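Local coordinates for protein Sf11-rnase (Nicotiana alata, PDB 1IOO) that cleaves RNA as a secreted T2-family ribonuclease of the style, associated with the gametophytic self-incompatibility by which the plant rejects its own pollen, at residues A[11-17]-A[192-196]. Numbering follows the deposited sequence.
Sequences WPASFCY and VLFRR
Trp11 carries its CG anti to the backbone N (chi1 180°), which swings the indole from the N-cap of helix 12-18 out to the C-terminal tail; the Arg195 chain runs extended until it bends at chi3 (-66°), turning its guanidinium to Tyr17. The indole NE1 donates to Arg195 O at 2.7 Å, a nearly straight bond in the ring plane that meets a carbonyl lone pair. Phe194 comes over one indole face, its CE1 3.4 Å from Trp11 CE2, with the two rings oblique. At the indole rim Arg196 NH2, hydrogen-bonded to Asn27 OD1, lies 3.8 Å from Trp11 CZ2. A leucine in place of Trp11 would probably leave Arg195 O without its donor and open a gap beside Phe194. Farther along the helix, the Arg195 guanidinium stacks flat on Tyr17, planes 12° apart, a cation-pi contact with Arg195 CZ 3.5 Å from the centroid of the Tyr17 ring. A water links Tyr17 OH to Arg195 NH1, while Arg195 NH2 forms a salt bridge with Glu162 OE2, and Glu162 OE1 is hydrogen-bonded to Ser14 OG. The contact thus fastens the chain's C-terminus to helix 12-18, with strand 162-170 supplying Glu162 and helix 117-123 packing Leu118 against both Trp11 and Phe194.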
# COMPACT_ATOMS: atom_id res chain seq x y z
N TRP A 11 3.13 -0.68 -6.38
CA TRP A 11 4.26 -0.81 -7.27
C TRP A 11 4.12 0.29 -8.32
O TRP A 11 3.29 0.20 -9.21
CB TRP A 11 4.28 -2.20 -7.94
CG TRP A 11 5.44 -2.40 -8.88
CD1 TRP A 11 5.37 -2.77 -10.20
CD2 TRP A 11 6.84 -2.20 -8.60
NE1 TRP A 11 6.63 -2.82 -10.74
CE2 TRP A 11 7.55 -2.48 -9.79
CE3 TRP A 11 7.56 -1.83 -7.45
CZ2 TRP A 11 8.94 -2.38 -9.87
CZ3 TRP A 11 8.95 -1.73 -7.52
CH2 TRP A 11 9.62 -2.01 -8.73
N PRO A 12 4.88 1.40 -8.16
CA PRO A 12 4.84 2.56 -9.05
C PRO A 12 4.75 2.31 -10.55
O PRO A 12 3.92 2.92 -11.23
CB PRO A 12 6.07 3.36 -8.64
CG PRO A 12 6.12 3.09 -7.16
CD PRO A 12 5.92 1.59 -7.14
N ALA A 13 5.61 1.44 -11.07
CA ALA A 13 5.59 1.17 -12.50
C ALA A 13 4.21 0.72 -12.95
O ALA A 13 3.73 1.12 -14.01
CB ALA A 13 6.63 0.12 -12.84
N SER A 14 3.56 -0.11 -12.14
CA SER A 14 2.22 -0.58 -12.48
C SER A 14 1.19 0.52 -12.29
O SER A 14 0.32 0.73 -13.14
CB SER A 14 1.85 -1.80 -11.62
OG SER A 14 0.60 -2.33 -12.01
N PHE A 15 1.28 1.24 -11.17
CA PHE A 15 0.33 2.30 -10.90
C PHE A 15 0.33 3.35 -12.01
O PHE A 15 -0.73 3.80 -12.43
CB PHE A 15 0.65 3.00 -9.57
CG PHE A 15 -0.33 4.08 -9.20
CD1 PHE A 15 -1.46 3.78 -8.45
CD2 PHE A 15 -0.14 5.38 -9.65
CE1 PHE A 15 -2.40 4.76 -8.16
CE2 PHE A 15 -1.07 6.37 -9.37
CZ PHE A 15 -2.20 6.07 -8.61
N CYS A 16 1.51 3.72 -12.48
CA CYS A 16 1.61 4.76 -13.50
C CYS A 16 1.28 4.24 -14.90
O CYS A 16 1.17 5.03 -15.84
CB CYS A 16 2.99 5.41 -13.44
SG CYS A 16 3.15 6.38 -11.91
N TYR A 17 1.13 2.93 -15.03
CA TYR A 17 0.75 2.36 -16.31
C TYR A 17 -0.77 2.27 -16.41
O TYR A 17 -1.34 2.35 -17.50
CB TYR A 17 1.34 0.95 -16.48
CG TYR A 17 1.38 0.48 -17.92
CD1 TYR A 17 2.30 1.01 -18.82
CD2 TYR A 17 0.48 -0.48 -18.38
CE1 TYR A 17 2.35 0.59 -20.14
CE2 TYR A 17 0.51 -0.91 -19.71
CZ TYR A 17 1.45 -0.37 -20.58
OH TYR A 17 1.50 -0.80 -21.89
N VAL A 192 1.68 -13.82 -13.63
CA VAL A 192 1.48 -12.42 -13.29
C VAL A 192 2.69 -11.58 -13.68
O VAL A 192 3.82 -11.90 -13.31
CB VAL A 192 1.23 -12.27 -11.77
CG1 VAL A 192 1.02 -10.81 -11.41
CG2 VAL A 192 0.02 -13.09 -11.37
N LEU A 193 2.45 -10.50 -14.41
CA LEU A 193 3.52 -9.63 -14.84
C LEU A 193 4.02 -8.73 -13.71
O LEU A 193 3.24 -8.16 -12.96
CB LEU A 193 3.04 -8.74 -16.00
CG LEU A 193 3.99 -7.65 -16.48
CD1 LEU A 193 5.24 -8.29 -17.07
CD2 LEU A 193 3.29 -6.77 -17.51
N PHE A 194 5.34 -8.66 -13.57
CA PHE A 194 5.99 -7.73 -12.65
C PHE A 194 6.61 -6.62 -13.49
O PHE A 194 7.73 -6.75 -13.97
CB PHE A 194 7.06 -8.47 -11.82
CG PHE A 194 7.56 -7.73 -10.61
CD1 PHE A 194 7.00 -6.52 -10.19
CD2 PHE A 194 8.63 -8.24 -9.87
CE1 PHE A 194 7.48 -5.85 -9.07
CE2 PHE A 194 9.12 -7.58 -8.74
CZ PHE A 194 8.54 -6.38 -8.34
N ARG A 195 5.83 -5.57 -13.74
CA ARG A 195 6.24 -4.52 -14.67
C ARG A 195 7.54 -3.83 -14.30
O ARG A 195 7.76 -3.43 -13.15
CB ARG A 195 5.12 -3.49 -14.83
CG ARG A 195 5.36 -2.52 -15.98
CD ARG A 195 4.13 -1.66 -16.22
NE ARG A 195 2.99 -2.45 -16.68
CZ ARG A 195 2.84 -2.91 -17.92
NH1 ARG A 195 3.77 -2.66 -18.83
NH2 ARG A 195 1.78 -3.63 -18.24
N ARG A 196 8.40 -3.68 -15.30
CA ARG A 196 9.67 -2.99 -15.14
C ARG A 196 9.46 -1.48 -15.06
O ARG A 196 10.08 -0.82 -14.20
CB ARG A 196 10.57 -3.33 -16.34
CG ARG A 196 11.92 -2.63 -16.34
CD ARG A 196 12.88 -3.28 -15.37
NE ARG A 196 12.45 -3.14 -13.98
CZ ARG A 196 12.40 -1.99 -13.33
NH1 ARG A 196 12.76 -0.86 -13.93
NH2 ARG A 196 12.00 -1.96 -12.07
OXT ARG A 196 8.66 -0.98 -15.87
O HOH W 1 3.36 -3.29 -21.58